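Local structure of putidaredoxin reductase (Pseudomonas putida, 1Q1R) at residues 38-50 with 58-70. The protein is an FAD-containing reductase that probably passes electrons from NADH to putidaredoxin, which supplies the cytochrome P450cam monooxygenase. Sequence-based numbering, arbitrary orientation.
Sequences ATVIPHHLPPLSK and TAESLYLRTPDAY. With FAD (flavin-adenine dinucleotide), chain C.
Leu64 lays its CD2 methyl over one face of the His44 imidazole, a CH-pi contact 3.5 Å from CD2 to the ring centroid and 14° off the ring normal. At the edge of the same ring, in its plane, water 2 lies 2.8 Å from His44 NE2 and donates to Leu64 O. These are two largely loop segments in the FAD-binding part of a glutathione reductase fold, the second running into helix 67-72. The Tyr63 ring is sandwiched: Ile41 CG2 sits over one face, offset toward the rim, and CA of Glu60 over the other. With chi1 of Ile41 at -62°, CG1 lies beside the backbone N and CG2 is left opposite that N, where it meets the ring, while CD1 reaches on to Tyr63 OH and to Pro67 CG.

A single beta bridge, His43 with Tyr63 as a non-hydrogen-bonded antiparallel pair, joins the segments. Two backbone bonds flank it: His44 N to Leu62 O, 2.8 Å, and Leu64 N to Pro42 O, 3.0 Å. With an alanine at His44, the Leu64 methyl would probably lose the aromatic face it lies on and water 2 one of its partners.

Further along, Pro47 CB packs on Leu62 CD2 at 3.6 Å, and 46-50 runs on to the flavin, where Lys50 NZ donates a hydrogen bond to FAD O4 and forms a salt bridge with Glu163. At the other end Pro42 and Leu64 rest on Val17 of helix 14-25. Tyr70 OH abuts the Pro42 ring and donates to water 1 at the edge of its own ring, and that water in turn donates to Pro42 O and, at 2.6 Å, to Arg65 O.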
loop_
_atom_site.group_PDB
_atom_site.type_symbol
_atom_site.label_atom_id
_atom_site.label_comp_id
_atom_site.label_asym_id
_atom_site.label_seq_id
_atom_site.Cartn_x
_atom_site.Cartn_y
_atom_site.Cartn_z
ATOM N N ALA A 38 14.813 -4.353 9.546
ATOM C CA ALA A 38 15.466 -3.677 8.431
ATOM C C ALA A 38 16.701 -2.962 8.974
ATOM O O ALA A 38 16.691 -2.460 10.094
ATOM C CB ALA A 38 14.511 -2.667 7.784
ATOM N N THR A 39 17.767 -2.921 8.186
ATOM C CA THR A 39 18.992 -2.257 8.621
ATOM C C THR A 39 19.039 -0.794 8.176
ATOM O O THR A 39 19.508 0.068 8.911
ATOM C CB THR A 39 20.236 -3.002 8.089
ATOM O OG1 THR A 39 20.269 -4.323 8.648
ATOM C CG2 THR A 39 21.515 -2.271 8.479
ATOM N N VAL A 40 18.533 -0.522 6.978
ATOM C CA VAL A 40 18.523 0.824 6.412
ATOM C C VAL A 40 17.771 1.862 7.244
ATOM O O VAL A 40 16.937 1.532 8.088
ATOM C CB VAL A 40 17.873 0.828 5.012
ATOM C CG1 VAL A 40 18.553 -0.199 4.110
ATOM C CG2 VAL A 40 16.389 0.529 5.140
ATOM N N ILE A 41 18.075 3.126 6.981
ATOM C CA ILE A 41 17.411 4.239 7.651
ATOM C C ILE A 41 15.974 4.256 7.111
ATOM O O ILE A 41 15.769 4.148 5.905
ATOM C CB ILE A 41 18.106 5.569 7.289
ATOM C CG1 ILE A 41 19.553 5.541 7.786
ATOM C CG2 ILE A 41 17.343 6.748 7.890
ATOM C CD1 ILE A 41 20.455 6.538 7.092
ATOM N N PRO A 42 14.966 4.372 7.995
ATOM C CA PRO A 42 13.569 4.389 7.535
ATOM C C PRO A 42 13.361 5.287 6.314
ATOM O O PRO A 42 13.811 6.434 6.289
ATOM C CB PRO A 42 12.814 4.860 8.770
ATOM C CG PRO A 42 13.595 4.172 9.881
ATOM C CD PRO A 42 15.036 4.442 9.468
ATOM N N HIS A 43 12.679 4.762 5.301
ATOM C CA HIS A 43 12.464 5.517 4.070
ATOM C C HIS A 43 11.074 5.321 3.468
ATOM O O HIS A 43 10.386 4.346 3.767
ATOM C CB HIS A 43 13.487 5.084 3.025
ATOM C CG HIS A 43 13.337 3.649 2.620
ATOM N ND1 HIS A 43 13.940 2.616 3.305
ATOM C CD2 HIS A 43 12.579 3.071 1.659
ATOM C CE1 HIS A 43 13.556 1.461 2.788
ATOM N NE2 HIS A 43 12.731 1.710 1.788
ATOM N N HIS A 44 10.689 6.250 2.593
ATOM C CA HIS A 44 9.403 6.194 1.899
ATOM C C HIS A 44 9.422 4.996 0.953
ATOM O O HIS A 44 10.483 4.602 0.460
ATOM C CB HIS A 44 9.191 7.463 1.063
ATOM C CG HIS A 44 9.046 8.714 1.874
ATOM N ND1 HIS A 44 7.874 9.053 2.513
ATOM C CD2 HIS A 44 9.929 9.703 2.154
ATOM C CE1 HIS A 44 8.041 10.201 3.153
ATOM N NE2 HIS A 44 9.279 10.616 2.949
ATOM N N LEU A 45 8.245 4.432 0.692
ATOM C CA LEU A 45 8.120 3.299 -0.215
ATOM C C LEU A 45 7.630 3.677 -1.617
ATOM O O LEU A 45 8.138 3.160 -2.614
ATOM C CB LEU A 45 7.167 2.254 0.381
ATOM C CG LEU A 45 7.769 0.981 0.975
ATOM C CD1 LEU A 45 9.095 1.283 1.650
ATOM C CD2 LEU A 45 6.766 0.349 1.937
ATOM N N PRO A 46 6.638 4.583 -1.715
ATOM C CA PRO A 46 6.110 4.986 -3.027
ATOM C C PRO A 46 7.124 5.295 -4.128
ATOM O O PRO A 46 6.922 4.915 -5.278
ATOM C CB PRO A 46 5.225 6.184 -2.691
ATOM C CG PRO A 46 4.677 5.795 -1.344
ATOM C CD PRO A 46 5.911 5.269 -0.629
ATOM N N PRO A 47 8.231 5.981 -3.795
ATOM C CA PRO A 47 9.223 6.298 -4.829
ATOM C C PRO A 47 9.878 5.058 -5.440
ATOM O O PRO A 47 10.419 5.127 -6.541
ATOM C CB PRO A 47 10.245 7.159 -4.083
ATOM C CG PRO A 47 9.439 7.805 -2.992
ATOM C CD PRO A 47 8.566 6.654 -2.524
ATOM N N LEU A 48 9.819 3.932 -4.730
ATOM C CA LEU A 48 10.447 2.695 -5.196
ATOM C C LEU A 48 9.870 2.069 -6.467
ATOM O O LEU A 48 10.482 1.165 -7.038
ATOM C CB LEU A 48 10.479 1.655 -4.068
ATOM C CG LEU A 48 11.162 2.103 -2.770
ATOM C CD1 LEU A 48 11.309 0.914 -1.842
ATOM C CD2 LEU A 48 12.520 2.714 -3.063
ATOM N N SER A 49 8.692 2.514 -6.896
ATOM C CA SER A 49 8.117 2.019 -8.148
ATOM C C SER A 49 7.865 3.240 -9.033
ATOM O O SER A 49 7.213 3.151 -10.075
ATOM C CB SER A 49 6.807 1.259 -7.909
ATOM O OG SER A 49 5.862 2.049 -7.212
ATOM N N LYS A 50 8.410 4.378 -8.607
ATOM C CA LYS A 50 8.251 5.639 -9.319
ATOM C C LYS A 50 9.585 6.339 -9.639
ATOM O O LYS A 50 10.428 5.774 -10.338
ATOM C CB LYS A 50 7.325 6.563 -8.512
ATOM C CG LYS A 50 5.966 5.919 -8.200
ATOM C CD LYS A 50 5.103 6.798 -7.296
ATOM C CE LYS A 50 3.799 6.103 -6.936
ATOM N NZ LYS A 50 4.014 4.846 -6.156
ATOM N N THR A 58 17.346 11.089 -5.363
ATOM C CA THR A 58 18.507 10.659 -4.588
ATOM C C THR A 58 18.097 9.734 -3.446
ATOM O O THR A 58 16.934 9.709 -3.032
ATOM C CB THR A 58 19.262 11.861 -3.997
ATOM O OG1 THR A 58 18.443 12.499 -3.009
ATOM C CG2 THR A 58 19.613 12.857 -5.098
ATOM N N ALA A 59 19.053 8.970 -2.934
ATOM C CA ALA A 59 18.747 8.049 -1.847
ATOM C C ALA A 59 18.384 8.871 -0.626
ATOM O O ALA A 59 17.535 8.480 0.173
ATOM C CB ALA A 59 19.945 7.166 -1.555
ATOM N N GLU A 60 19.032 10.024 -0.501
ATOM C CA GLU A 60 18.805 10.934 0.613
ATOM C C GLU A 60 17.342 11.396 0.674
ATOM O O GLU A 60 16.756 11.485 1.752
ATOM C CB GLU A 60 19.737 12.140 0.459
ATOM C CG GLU A 60 19.692 13.149 1.576
ATOM C CD GLU A 60 20.699 14.266 1.356
ATOM O OE1 GLU A 60 20.520 15.063 0.408
ATOM O OE2 GLU A 60 21.677 14.335 2.123
ATOM N N SER A 61 16.754 11.673 -0.486
ATOM C CA SER A 61 15.373 12.133 -0.544
ATOM C C SER A 61 14.378 11.084 -0.038
ATOM O O SER A 61 13.237 11.413 0.285
ATOM C CB SER A 61 15.010 12.551 -1.978
ATOM O OG SER A 61 14.913 11.440 -2.846
ATOM N N LEU A 62 14.812 9.830 0.056
ATOM C CA LEU A 62 13.928 8.761 0.522
ATOM C C LEU A 62 13.695 8.701 2.039
ATOM O O LEU A 62 12.694 8.145 2.484
ATOM C CB LEU A 62 14.453 7.398 0.063
ATOM C CG LEU A 62 14.601 7.105 -1.431
ATOM C CD1 LEU A 62 15.192 5.707 -1.599
ATOM C CD2 LEU A 62 13.261 7.209 -2.133
ATOM N N TYR A 63 14.612 9.251 2.830
ATOM C CA TYR A 63 14.475 9.214 4.288
ATOM C C TYR A 63 13.134 9.758 4.776
ATOM O O TYR A 63 12.693 10.827 4.346
ATOM C CB TYR A 63 15.598 10.022 4.956
ATOM C CG TYR A 63 17.011 9.556 4.662
ATOM C CD1 TYR A 63 18.098 10.408 4.877
ATOM C CD2 TYR A 63 17.271 8.269 4.182
ATOM C CE1 TYR A 63 19.410 9.996 4.622
ATOM C CE2 TYR A 63 18.583 7.844 3.922
ATOM C CZ TYR A 63 19.644 8.714 4.144
ATOM O OH TYR A 63 20.941 8.307 3.885
ATOM N N LEU A 64 12.486 9.017 5.674
ATOM C CA LEU A 64 11.218 9.455 6.245
ATOM C C LEU A 64 11.529 10.676 7.108
ATOM O O LEU A 64 10.787 11.661 7.109
ATOM C CB LEU A 64 10.602 8.348 7.110
ATOM C CG LEU A 64 10.121 7.082 6.393
ATOM C CD1 LEU A 64 9.449 6.153 7.403
ATOM C CD2 LEU A 64 9.140 7.453 5.284
ATOM N N ARG A 65 12.636 10.584 7.841
ATOM C CA ARG A 65 13.127 11.657 8.710
ATOM C C ARG A 65 14.650 11.605 8.643
ATOM O O ARG A 65 15.219 10.526 8.495
ATOM C CB ARG A 65 12.709 11.416 10.159
ATOM C CG ARG A 65 11.230 11.222 10.368
ATOM C CD ARG A 65 10.481 12.535 10.382
ATOM N NE ARG A 65 9.053 12.286 10.559
ATOM C CZ ARG A 65 8.226 13.090 11.216
ATOM N NH1 ARG A 65 8.684 14.211 11.767
ATOM N NH2 ARG A 65 6.944 12.764 11.329
ATOM N N THR A 66 15.312 12.753 8.752
ATOM C CA THR A 66 16.771 12.764 8.716
ATOM C C THR A 66 17.272 11.964 9.914
ATOM O O THR A 66 16.582 11.858 10.927
ATOM C CB THR A 66 17.343 14.195 8.815
ATOM O OG1 THR A 66 16.910 14.798 10.041
ATOM C CG2 THR A 66 16.877 15.042 7.644
ATOM N N PRO A 67 18.479 11.384 9.812
ATOM C CA PRO A 67 19.048 10.593 10.908
ATOM C C PRO A 67 19.159 11.351 12.231
ATOM O O PRO A 67 18.980 10.764 13.299
ATOM C CB PRO A 67 20.410 10.181 10.361
ATOM C CG PRO A 67 20.142 10.048 8.894
ATOM C CD PRO A 67 19.324 11.289 8.608
ATOM N N ASP A 68 19.454 12.646 12.162
ATOM C CA ASP A 68 19.581 13.450 13.375
ATOM C C ASP A 68 18.246 13.603 14.094
ATOM O O ASP A 68 18.203 13.717 15.319
ATOM C CB ASP A 68 20.136 14.843 13.054
ATOM C CG ASP A 68 21.573 14.805 12.560
ATOM O OD1 ASP A 68 22.394 14.079 13.159
ATOM O OD2 ASP A 68 21.884 15.516 11.579
ATOM N N ALA A 69 17.158 13.607 13.328
ATOM C CA ALA A 69 15.822 13.761 13.891
ATOM C C ALA A 69 15.541 12.764 15.007
ATOM O O ALA A 69 14.922 13.113 16.012
ATOM C CB ALA A 69 14.772 13.624 12.795
ATOM N N TYR A 70 15.985 11.525 14.840
ATOM C CA TYR A 70 15.750 10.521 15.870
ATOM C C TYR A 70 16.430 10.927 17.169
ATOM O O TYR A 70 15.824 10.876 18.235
ATOM C CB TYR A 70 16.257 9.146 15.424
ATOM C CG TYR A 70 15.514 8.582 14.235
ATOM C CD1 TYR A 70 15.807 9.010 12.941
ATOM C CD2 TYR A 70 14.490 7.650 14.406
ATOM C CE1 TYR A 70 15.098 8.525 11.846
ATOM C CE2 TYR A 70 13.774 7.159 13.319
ATOM C CZ TYR A 70 14.084 7.602 12.042
ATOM O OH TYR A 70 13.375 7.146 10.963
HETATM P PA FAD C . 6.065 -1.820 6.197
HETATM O O1A FAD C . 6.101 -3.207 5.675
HETATM O O2A FAD C . 6.504 -0.719 5.310
HETATM O O5B FAD C . 6.923 -1.737 7.547
HETATM C C5B FAD C . 6.937 -2.806 8.502
HETATM C C4B FAD C . 8.385 -3.036 8.967
HETATM O O4B FAD C . 8.392 -3.834 10.205
HETATM C C3B FAD C . 9.171 -3.857 7.934
HETATM O O3B FAD C . 10.522 -3.378 7.881
HETATM C C2B FAD C . 9.157 -5.247 8.518
HETATM O O2B FAD C . 10.297 -5.988 8.072
HETATM C C1B FAD C . 9.284 -4.951 9.998
HETATM N N9A FAD C . 8.969 -6.107 10.882
HETATM C C8A FAD C . 7.953 -6.977 10.744
HETATM N N7A FAD C . 8.022 -7.887 11.724
HETATM C C5A FAD C . 9.075 -7.591 12.481
HETATM C C6A FAD C . 9.641 -8.171 13.618
HETATM N N6A FAD C . 9.106 -9.268 14.151
HETATM N N1A FAD C . 10.747 -7.612 14.169
HETATM C C2A FAD C . 11.303 -6.514 13.637
HETATM N N3A FAD C . 10.776 -5.945 12.543
HETATM C C4A FAD C . 9.671 -6.463 11.953
HETATM N N1 FAD C . 0.841 3.552 -0.847
HETATM C C2 FAD C . 0.170 4.689 -1.314
HETATM O O2 FAD C . -0.720 5.199 -0.635
HETATM N N3 FAD C . 0.531 5.245 -2.554
HETATM C C4 FAD C . 1.569 4.661 -3.318
HETATM O O4 FAD C . 1.904 5.184 -4.379
HETATM C C4X FAD C . 2.238 3.519 -2.849
HETATM N N5 FAD C . 3.275 2.979 -3.552
HETATM C C5X FAD C . 3.994 1.914 -3.090
HETATM C C6 FAD C . 5.077 1.406 -3.837
HETATM C C7 FAD C . 5.837 0.320 -3.347
HETATM C C7M FAD C . 6.992 -0.238 -4.199
HETATM C C8 FAD C . 5.513 -0.258 -2.092
HETATM C C8M FAD C . 6.332 -1.422 -1.513
HETATM C C9 FAD C . 4.433 0.249 -1.349
HETATM C C9A FAD C . 3.670 1.331 -1.842
HETATM N N10 FAD C . 2.584 1.867 -1.098
HETATM C C10 FAD C . 1.871 2.971 -1.607
HETATM C "C1'" FAD C . 2.189 1.260 0.210
HETATM C "C2'" FAD C . 2.705 2.106 1.377
HETATM O "O2'" FAD C . 4.091 2.395 1.167
HETATM C "C3'" FAD C . 2.516 1.372 2.717
HETATM O "O3'" FAD C . 1.139 1.000 2.857
HETATM C "C4'" FAD C . 2.931 2.269 3.890
HETATM O "O4'" FAD C . 4.302 2.644 3.744
HETATM C "C5'" FAD C . 2.753 1.570 5.249
HETATM O "O5'" FAD C . 3.713 0.519 5.453
HETATM P P FAD C . 3.869 -0.112 6.933
HETATM O O1P FAD C . 4.791 0.748 7.705
HETATM O O2P FAD C . 2.510 -0.334 7.475
HETATM O O3P FAD C . 4.533 -1.570 6.671
HETATM O O HOH W 1 14.405 8.077 8.524
HETATM O O HOH W 2 10.160 12.790 4.419
#